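Long-range contacts in nitrilotriacetate monooxygenase (Burkholderia pseudomallei, PDB 3SDO), which is probably an FMN-dependent monooxygenase of the NtaA/SnaA/DszA family, inserting oxygen from molecular oxygen into an organic substrate: residues F12-Q17 with I54-A60; S100-P106 with I153-H157; R208-Q213 with Y439-R443. All blocks are in the same frame, centred on the assembly; numbering follows the deposited sequence.

Interaction 1: F12-Q17 with I54-A60; sequences FGVLIQ and IAFAFIA
Val14 pairs with Ala57 where strands 12-15 and 56-59 run side by side, two neighbouring parallel strands of the TIM barrel of this luciferase-like family. Their short axes diverge by 33°. Val14 bonds to the residues before and after its partner, the mark of parallel pairing: its N donates to Phe56 O at 2.9 Å, and its O accepts from Phe58 N at 2.8 Å. Phe58 O then takes Ile16 N at 3.0 Å, while at the start of the pairing Phe12 O is satisfied by Ala55 N rather than by the next amide. Gly13 turns its own polar atoms the other way, to Phe394 and Leu396 of strand 393-396.

The Phe56 ring lies flat beneath Gly13, whose CA is 3.5 Å from the ring centroid and 13° off its normal, a CH-pi contact possible because glycine has no side chain in the way. Phe56 reaches this place because its CG stands between the backbone N and the carbonyl carbon (chi1 61°). Leu15 follows on the same face of the sheet and meets the Phe58 ring obliquely, while Phe58 also touches Thr98, a predicted FMN-binding residue. On the other face the side chains of Val14 and Ile54 cross at about a right angle, Val14 CG1 4.1 Å from Ile54 CG2, and Ile16 CD1 rests on Ala57 CB, small enough to admit it.

Past the strand ends a water replaces direct pairing: it donates to Ile16 O and Gln17 OE1 and weakly accepts from Ala60 N. Gln17, bent at chi2, suits this role with its amide oxygen, and that same OE1 lies 3.7 Å from Ala60 CB.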
loop_
_atom_site.group_PDB
_atom_site.type_symbol
_atom_site.label_atom_id
_atom_site.label_comp_id
_atom_site.label_asym_id
_atom_site.label_seq_id
_atom_site.Cartn_x
_atom_site.Cartn_y
_atom_site.Cartn_z
ATOM N N PHE A 12 -11.956 16.230 -12.894
ATOM C CA PHE A 12 -12.302 14.808 -12.954
ATOM C C PHE A 12 -11.343 13.954 -12.180
ATOM O O PHE A 12 -10.122 14.183 -12.180
ATOM C CB PHE A 12 -12.301 14.317 -14.392
ATOM C CG PHE A 12 -13.439 14.863 -15.203
ATOM C CD1 PHE A 12 -14.642 14.214 -15.235
ATOM C CD2 PHE A 12 -13.296 16.043 -15.902
ATOM C CE1 PHE A 12 -15.712 14.727 -15.971
ATOM C CE2 PHE A 12 -14.322 16.550 -16.643
ATOM C CZ PHE A 12 -15.554 15.889 -16.670
ATOM N N GLY A 13 -11.906 12.927 -11.563
ATOM C CA GLY A 13 -11.138 11.806 -11.033
ATOM C C GLY A 13 -11.616 10.544 -11.720
ATOM O O GLY A 13 -12.729 10.507 -12.233
ATOM N N VAL A 14 -10.804 9.493 -11.706
ATOM C CA VAL A 14 -11.243 8.197 -12.235
ATOM C C VAL A 14 -11.073 7.100 -11.193
ATOM O O VAL A 14 -9.973 6.886 -10.641
ATOM C CB VAL A 14 -10.549 7.848 -13.594
ATOM C CG1 VAL A 14 -9.034 7.794 -13.455
ATOM C CG2 VAL A 14 -11.076 6.580 -14.153
ATOM N N LEU A 15 -12.199 6.464 -10.887
ATOM C CA LEU A 15 -12.239 5.257 -10.082
ATOM C C LEU A 15 -11.721 4.125 -10.942
ATOM O O LEU A 15 -12.357 3.758 -11.938
ATOM C CB LEU A 15 -13.670 4.936 -9.634
ATOM C CG LEU A 15 -13.886 3.503 -9.072
ATOM C CD1 LEU A 15 -13.088 3.344 -7.781
ATOM C CD2 LEU A 15 -15.374 3.121 -8.859
ATOM N N ILE A 16 -10.582 3.545 -10.586
ATOM C CA ILE A 16 -10.109 2.391 -11.342
ATOM C C ILE A 16 -10.440 1.139 -10.547
ATOM O O ILE A 16 -9.656 0.689 -9.713
ATOM C CB ILE A 16 -8.624 2.495 -11.679
ATOM C CG1 ILE A 16 -8.323 3.867 -12.284
ATOM C CG2 ILE A 16 -8.234 1.396 -12.637
ATOM C CD1 ILE A 16 -6.872 4.053 -12.671
ATOM N N GLN A 17 -11.639 0.610 -10.786
ATOM C CA GLN A 17 -12.138 -0.559 -10.099
ATOM C C GLN A 17 -11.818 -1.800 -10.938
ATOM O O GLN A 17 -12.710 -2.517 -11.363
ATOM C CB GLN A 17 -13.644 -0.425 -9.899
ATOM C CG GLN A 17 -14.263 -1.366 -8.892
ATOM C CD GLN A 17 -14.022 -0.942 -7.452
ATOM O OE1 GLN A 17 -12.990 -0.363 -7.135
ATOM N NE2 GLN A 17 -14.960 -1.283 -6.562
ATOM N N ILE A 54 -7.003 14.150 -16.618
ATOM C CA ILE A 54 -7.777 13.759 -15.447
ATOM C C ILE A 54 -6.913 13.978 -14.193
ATOM O O ILE A 54 -5.743 13.643 -14.156
ATOM C CB ILE A 54 -8.327 12.307 -15.595
ATOM C CG1 ILE A 54 -9.382 12.285 -16.691
ATOM C CG2 ILE A 54 -8.946 11.796 -14.298
ATOM C CD1 ILE A 54 -9.957 10.897 -17.025
ATOM N N ALA A 55 -7.501 14.582 -13.177
ATOM C CA ALA A 55 -6.723 15.095 -12.018
ATOM C C ALA A 55 -6.210 14.004 -11.074
ATOM O O ALA A 55 -5.146 14.153 -10.468
ATOM C CB ALA A 55 -7.578 16.056 -11.218
ATOM N N PHE A 56 -6.991 12.946 -10.871
ATOM C CA PHE A 56 -6.565 11.890 -9.934
ATOM C C PHE A 56 -7.132 10.526 -10.318
ATOM O O PHE A 56 -8.171 10.444 -10.973
ATOM C CB PHE A 56 -6.898 12.247 -8.458
ATOM C CG PHE A 56 -8.338 12.422 -8.181
ATOM C CD1 PHE A 56 -8.955 13.623 -8.449
ATOM C CD2 PHE A 56 -9.115 11.372 -7.673
ATOM C CE1 PHE A 56 -10.319 13.790 -8.205
ATOM C CE2 PHE A 56 -10.457 11.534 -7.441
ATOM C CZ PHE A 56 -11.070 12.736 -7.715
ATOM N N ALA A 57 -6.390 9.481 -9.957
ATOM C CA ALA A 57 -6.867 8.103 -9.966
ATOM C C ALA A 57 -7.268 7.761 -8.532
ATOM O O ALA A 57 -6.546 8.118 -7.593
ATOM C CB ALA A 57 -5.754 7.137 -10.477
ATOM N N PHE A 58 -8.414 7.093 -8.381
ATOM C CA PHE A 58 -8.973 6.706 -7.095
ATOM C C PHE A 58 -9.081 5.171 -7.023
ATOM O O PHE A 58 -9.649 4.524 -7.912
ATOM C CB PHE A 58 -10.336 7.383 -6.877
ATOM C CG PHE A 58 -11.106 6.872 -5.670
ATOM C CD1 PHE A 58 -10.484 6.709 -4.447
ATOM C CD2 PHE A 58 -12.449 6.560 -5.773
ATOM C CE1 PHE A 58 -11.188 6.224 -3.334
ATOM C CE2 PHE A 58 -13.171 6.081 -4.671
ATOM C CZ PHE A 58 -12.543 5.907 -3.457
ATOM N N ILE A 59 -8.467 4.617 -5.984
ATOM C CA ILE A 59 -8.464 3.196 -5.681
ATOM C C ILE A 59 -9.317 3.015 -4.444
ATOM O O ILE A 59 -8.902 3.370 -3.333
ATOM C CB ILE A 59 -7.039 2.668 -5.438
ATOM C CG1 ILE A 59 -6.163 2.922 -6.667
ATOM C CG2 ILE A 59 -7.046 1.150 -5.138
ATOM C CD1 ILE A 59 -6.705 2.272 -7.967
ATOM N N ALA A 60 -10.538 2.532 -4.674
ATOM C CA ALA A 60 -11.471 2.152 -3.630
ATOM C C ALA A 60 -10.972 0.859 -2.992
ATOM O O ALA A 60 -10.064 0.221 -3.505
ATOM C CB ALA A 60 -12.904 1.945 -4.218
HETATM O O HOH W 1 -10.659 0.668 -6.962
#

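Interaction 2: S100-P106 with I153-H157; sequences SSSYSEP and IAAEH
His157 lays its imidazole between Ser101 and Pro106, one over each face. Ser101 CA sits 3.9 Å from the ring centroid, only 8° off the normal, and Pro106 CB covers the opposite face at 4.3 Å; both are CH-pi contacts. The serine backbone and the proline ring thus sandwich the imidazole where the loop after barrel strand 94-100 turns into helix 106-119 and meets helix 150-165. With CG anti to the backbone N (chi1 -175°), the ring reaches out from its helix into this loop. Its NE2 donates to two atoms of Ser104: OG at 2.9 Å, tilted from the ring plane, and O at 3.3 Å, in that plane. Neither bond is straight, as expected of one N-H shared between two acceptors. Ser104 OG donates in turn to Ser100 O at 2.7 Å, in the carbonyl plane. Beside the ring, Ala154 CB packs on Ser101 OG, and the small alanine and serine let helix and loop lie close, CA to CA 5.3 Å between Ser101 and Ala154. Tyr103 O reaches Asn108 of the second subunit, so the loop also faces the dimer partner. With Ser104 OG donating to Ser100 O, the geometry is consistent with NE2 carrying a proton.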
loop_
_atom_site.group_PDB
_atom_site.type_symbol
_atom_site.label_atom_id
_atom_site.label_comp_id
_atom_site.label_asym_id
_atom_site.label_seq_id
_atom_site.Cartn_x
_atom_site.Cartn_y
_atom_site.Cartn_z
ATOM N N SER A 100 -9.492 2.457 5.981
ATOM C CA SER A 100 -10.479 2.518 7.044
ATOM C C SER A 100 -9.907 3.102 8.338
ATOM O O SER A 100 -8.795 2.783 8.743
ATOM C CB SER A 100 -11.036 1.100 7.319
ATOM O OG SER A 100 -11.350 0.935 8.692
ATOM N N SER A 101 -10.700 3.939 8.993
ATOM C CA SER A 101 -10.348 4.491 10.288
ATOM C C SER A 101 -10.444 3.452 11.391
ATOM O O SER A 101 -9.745 3.569 12.369
ATOM C CB SER A 101 -11.299 5.628 10.671
ATOM O OG SER A 101 -11.440 6.529 9.610
ATOM N N SER A 102 -11.334 2.469 11.254
ATOM C CA SER A 102 -11.580 1.513 12.361
ATOM C C SER A 102 -10.553 0.398 12.412
ATOM O O SER A 102 -10.308 -0.167 13.476
ATOM C CB SER A 102 -12.977 0.904 12.261
ATOM O OG SER A 102 -13.971 1.916 12.235
ATOM N N TYR A 103 -9.915 0.108 11.281
ATOM C CA TYR A 103 -9.063 -1.073 11.185
ATOM C C TYR A 103 -7.630 -0.750 10.768
ATOM O O TYR A 103 -6.972 -1.553 10.135
ATOM C CB TYR A 103 -9.717 -2.084 10.239
ATOM C CG TYR A 103 -11.143 -2.408 10.647
ATOM C CD1 TYR A 103 -11.421 -2.900 11.910
ATOM C CD2 TYR A 103 -12.213 -2.147 9.795
ATOM C CE1 TYR A 103 -12.732 -3.187 12.303
ATOM C CE2 TYR A 103 -13.527 -2.444 10.174
ATOM C CZ TYR A 103 -13.774 -2.953 11.433
ATOM O OH TYR A 103 -15.068 -3.229 11.811
ATOM N N SER A 104 -7.164 0.429 11.171
ATOM C CA SER A 104 -5.809 0.895 10.889
ATOM C C SER A 104 -5.328 1.690 12.082
ATOM O O SER A 104 -6.114 2.396 12.740
ATOM C CB SER A 104 -5.822 1.820 9.708
ATOM O OG SER A 104 -6.433 3.048 10.116
ATOM N N GLU A 105 -4.048 1.572 12.386
ATOM C CA GLU A 105 -3.455 2.408 13.435
ATOM C C GLU A 105 -3.126 3.775 12.837
ATOM O O GLU A 105 -2.461 3.844 11.803
ATOM C CB GLU A 105 -2.191 1.758 14.000
ATOM C CG GLU A 105 -2.453 0.609 14.938
ATOM C CD GLU A 105 -2.856 1.044 16.379
ATOM O OE1 GLU A 105 -2.712 2.236 16.758
ATOM O OE2 GLU A 105 -3.297 0.164 17.149
ATOM N N PRO A 106 -3.561 4.868 13.493
ATOM C CA PRO A 106 -3.278 6.188 12.915
ATOM C C PRO A 106 -1.789 6.446 12.622
ATOM O O PRO A 106 -1.475 7.080 11.622
ATOM C CB PRO A 106 -3.788 7.175 13.979
ATOM C CG PRO A 106 -4.113 6.370 15.171
ATOM C CD PRO A 106 -4.316 4.963 14.755
ATOM N N ILE A 153 -14.923 7.841 16.211
ATOM C CA ILE A 153 -13.652 7.147 15.976
ATOM C C ILE A 153 -12.914 7.748 14.782
ATOM O O ILE A 153 -11.727 8.037 14.867
ATOM C CB ILE A 153 -13.878 5.608 15.752
ATOM C CG1 ILE A 153 -14.267 4.925 17.068
ATOM C CG2 ILE A 153 -12.647 4.907 15.160
ATOM C CD1 ILE A 153 -14.707 3.453 16.875
ATOM N N ALA A 154 -13.636 7.927 13.680
ATOM C CA ALA A 154 -13.078 8.456 12.444
ATOM C C ALA A 154 -12.582 9.902 12.602
ATOM O O ALA A 154 -11.539 10.276 12.070
ATOM C CB ALA A 154 -14.125 8.372 11.325
ATOM N N ALA A 155 -13.321 10.712 13.340
ATOM C CA ALA A 155 -12.923 12.103 13.550
ATOM C C ALA A 155 -11.629 12.175 14.349
ATOM O O ALA A 155 -10.729 12.928 13.984
ATOM C CB ALA A 155 -14.047 12.910 14.251
ATOM N N GLU A 156 -11.549 11.425 15.456
ATOM C CA GLU A 156 -10.344 11.425 16.287
ATOM C C GLU A 156 -9.133 10.840 15.534
ATOM O O GLU A 156 -8.029 11.364 15.621
ATOM C CB GLU A 156 -10.555 10.647 17.595
ATOM C CG GLU A 156 -9.413 10.856 18.582
ATOM C CD GLU A 156 -9.551 10.063 19.865
ATOM O OE1 GLU A 156 -10.694 9.701 20.233
ATOM O OE2 GLU A 156 -8.501 9.795 20.491
ATOM N N HIS A 157 -9.363 9.749 14.826
ATOM C CA HIS A 157 -8.338 9.080 14.014
ATOM C C HIS A 157 -7.726 10.060 12.998
ATOM O O HIS A 157 -6.498 10.157 12.856
ATOM C CB HIS A 157 -9.000 7.882 13.309
ATOM C CG HIS A 157 -8.068 7.008 12.533
ATOM N ND1 HIS A 157 -7.543 7.382 11.316
ATOM C CD2 HIS A 157 -7.626 5.744 12.763
ATOM C CE1 HIS A 157 -6.806 6.392 10.835
ATOM N NE2 HIS A 157 -6.827 5.393 11.704
#

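Interaction 3: R208-Q213 with Y439-R443; sequences RSPQGQ and YKESR
Arg208 reaches across to Lys440 and Ser442 with a side chain that can be followed outward from the backbone. CB points toward the 439-443 segment, and CG and CD carry the chain on; a bend at chi3 (89°) then brings the guanidinium alongside Ser442, with Lys440 O at its edge. NE comes to 4.0 Å from Ser442 CB, and CZ to 3.9 Å from the same carbon, so the small serine lies against one face of the group while Gly212 O covers the opposite face. NH2 donates to Lys440 O at 2.9 Å in a fairly straight bond (159°), standing above the carbonyl plane, and NH1 donates to the same oxygen at 3.3 Å from within that plane. Both nitrogens thus grip one carbonyl end-on, with that oxygen close to the guanidinium plane. Asp170 and Asp166 form salt bridges to NH1 and NH2, respectively, and probably favour the positive charge; arginine suits the place because its several N-H groups serve the carbonyl and both carboxylates.

Here a type I beta turn, Ser209 to Gly212, leads toward barrel strand 215-218 and is covered by the C-terminal tail that follows helix 431-435. Ser209 OG accepts from Gln211 N as an ST turn and also hydrogen-bonds to Asp117. Gly212 combines a positive phi with a negative psi, which calls for glycine, and its CA makes a CA-H...O contact to Lys440 O at 3.5 Å.

Tyr439 presents its edge to Pro210 O, with CE2 3.3 Å away, and its ring plane stands 77° from the guanidinium; its OH hydrogen-bonds to Asp170. The aliphatic part of Lys440 runs obliquely over Gln213, CG to CG 3.8 Å. Gln213 NE2 hydrogen-bonds to Asp166 and, weakly, to a water that is also held by Arg443 NH2.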
loop_
_atom_site.group_PDB
_atom_site.type_symbol
_atom_site.label_atom_id
_atom_site.label_comp_id
_atom_site.label_asym_id
_atom_site.label_seq_id
_atom_site.Cartn_x
_atom_site.Cartn_y
_atom_site.Cartn_z
ATOM N N ARG A 208 7.008 16.347 5.604
ATOM C CA ARG A 208 5.838 16.786 4.838
ATOM C C ARG A 208 6.193 16.836 3.344
ATOM O O ARG A 208 7.344 16.972 3.008
ATOM C CB ARG A 208 5.374 18.154 5.349
ATOM C CG ARG A 208 5.075 18.150 6.843
ATOM C CD ARG A 208 4.689 19.520 7.417
ATOM N NE ARG A 208 3.259 19.762 7.348
ATOM C CZ ARG A 208 2.642 20.629 6.545
ATOM N NH1 ARG A 208 3.321 21.354 5.677
ATOM N NH2 ARG A 208 1.319 20.727 6.590
ATOM N N SER A 209 5.191 16.713 2.473
ATOM C CA SER A 209 5.366 16.660 1.016
ATOM C C SER A 209 5.332 18.034 0.360
ATOM O O SER A 209 5.122 19.047 1.029
ATOM C CB SER A 209 4.250 15.803 0.395
ATOM O OG SER A 209 3.003 16.505 0.374
ATOM N N PRO A 210 5.513 18.080 -0.965
ATOM C CA PRO A 210 5.364 19.364 -1.615
ATOM C C PRO A 210 3.929 19.914 -1.639
ATOM O O PRO A 210 3.749 21.060 -2.020
ATOM C CB PRO A 210 5.871 19.090 -3.033
ATOM C CG PRO A 210 6.869 17.969 -2.848
ATOM C CD PRO A 210 6.193 17.101 -1.848
ATOM N N GLN A 211 2.918 19.144 -1.213
ATOM C CA GLN A 211 1.566 19.728 -1.051
ATOM C C GLN A 211 1.171 19.891 0.424
ATOM O O GLN A 211 0.031 20.252 0.743
ATOM C CB GLN A 211 0.524 18.926 -1.810
ATOM C CG GLN A 211 0.330 17.497 -1.328
ATOM C CD GLN A 211 -0.820 16.801 -2.010
ATOM O OE1 GLN A 211 -1.616 17.432 -2.730
ATOM N NE2 GLN A 211 -0.934 15.499 -1.780
ATOM N N GLY A 212 2.124 19.646 1.314
ATOM C CA GLY A 212 1.946 19.857 2.765
ATOM C C GLY A 212 1.497 18.593 3.462
ATOM O O GLY A 212 2.229 18.016 4.281
ATOM N N GLN A 213 0.280 18.179 3.130
ATOM C CA GLN A 213 -0.299 16.936 3.577
ATOM C C GLN A 213 -1.137 16.342 2.452
ATOM O O GLN A 213 -1.614 17.071 1.557
ATOM C CB GLN A 213 -1.267 17.170 4.735
ATOM C CG GLN A 213 -0.703 17.862 5.953
ATOM C CD GLN A 213 -1.732 17.926 7.081
ATOM O OE1 GLN A 213 -2.933 17.680 6.871
ATOM N NE2 GLN A 213 -1.265 18.239 8.277
ATOM N N TYR A 439 -1.894 25.138 -0.871
ATOM C CA TYR A 439 -0.866 24.406 -0.138
ATOM C C TYR A 439 -1.263 24.304 1.336
ATOM O O TYR A 439 -1.704 25.274 1.935
ATOM C CB TYR A 439 0.502 25.101 -0.318
ATOM C CG TYR A 439 1.592 24.457 0.491
ATOM C CD1 TYR A 439 1.899 24.917 1.781
ATOM C CD2 TYR A 439 2.277 23.343 0.012
ATOM C CE1 TYR A 439 2.876 24.300 2.542
ATOM C CE2 TYR A 439 3.258 22.737 0.754
ATOM C CZ TYR A 439 3.549 23.207 2.013
ATOM O OH TYR A 439 4.512 22.579 2.740
ATOM N N LYS A 440 -1.130 23.118 1.914
ATOM C CA LYS A 440 -1.525 22.900 3.300
ATOM C C LYS A 440 -0.398 23.292 4.258
ATOM O O LYS A 440 0.529 22.513 4.470
ATOM C CB LYS A 440 -1.914 21.439 3.498
ATOM C CG LYS A 440 -2.399 21.097 4.898
ATOM C CD LYS A 440 -3.891 21.240 5.037
ATOM C CE LYS A 440 -4.355 20.946 6.469
ATOM N NZ LYS A 440 -5.666 20.240 6.447
ATOM N N GLU A 441 -0.474 24.495 4.835
ATOM C CA GLU A 441 0.517 24.931 5.823
ATOM C C GLU A 441 0.402 24.115 7.111
ATOM O O GLU A 441 -0.706 23.729 7.515
ATOM C CB GLU A 441 0.369 26.419 6.204
ATOM C CG GLU A 441 0.696 27.411 5.098
ATOM C CD GLU A 441 2.172 27.484 4.738
ATOM O OE1 GLU A 441 3.032 27.144 5.578
ATOM O OE2 GLU A 441 2.480 27.911 3.600
ATOM N N SER A 442 1.543 23.881 7.756
ATOM C CA SER A 442 1.557 23.262 9.054
ATOM C C SER A 442 0.779 24.132 10.035
ATOM O O SER A 442 0.831 25.371 9.959
ATOM C CB SER A 442 2.987 23.065 9.562
ATOM O OG SER A 442 3.000 22.709 10.934
ATOM N N ARG A 443 0.082 23.482 10.962
ATOM C CA ARG A 443 -0.511 24.187 12.102
ATOM C C ARG A 443 0.523 24.998 12.909
ATOM O O ARG A 443 0.155 25.915 13.631
ATOM C CB ARG A 443 -1.221 23.200 13.037
ATOM C CG ARG A 443 -0.241 22.249 13.766
ATOM C CD ARG A 443 -0.927 21.040 14.344
ATOM N NE ARG A 443 -1.683 20.338 13.315
ATOM C CZ ARG A 443 -2.716 19.533 13.552
ATOM N NH1 ARG A 443 -3.115 19.300 14.782
ATOM N NH2 ARG A 443 -3.347 18.962 12.545
HETATM O O HOH W 2 7.023 20.188 2.747
HETATM O O HOH W 3 -3.688 19.809 9.712
#

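How the interactions relate
From the N terminus, interaction 1 comes first: strand 11-15 runs out, helix 39-51 returns, and strand 56-59 pairs beside it, closing a beta-alpha-beta crossover in the barrel wall. The chain continues through strand 94-100 into interaction 2, whose loop contains strand 124-129 and closes when helix 150-165 comes back 47 residues later. Interaction 3 opens only after that and closes 226 residues on; its large loop contains the strands from 215-218 onward and brings the C-terminal tail against the 208-213 turn. The three follow in series, neither nesting nor crossing. Their centres lie 21 to 23 Å apart, yet helix 150-165, part of interaction 2, also touches Gln213 and Lys440 of interaction 3.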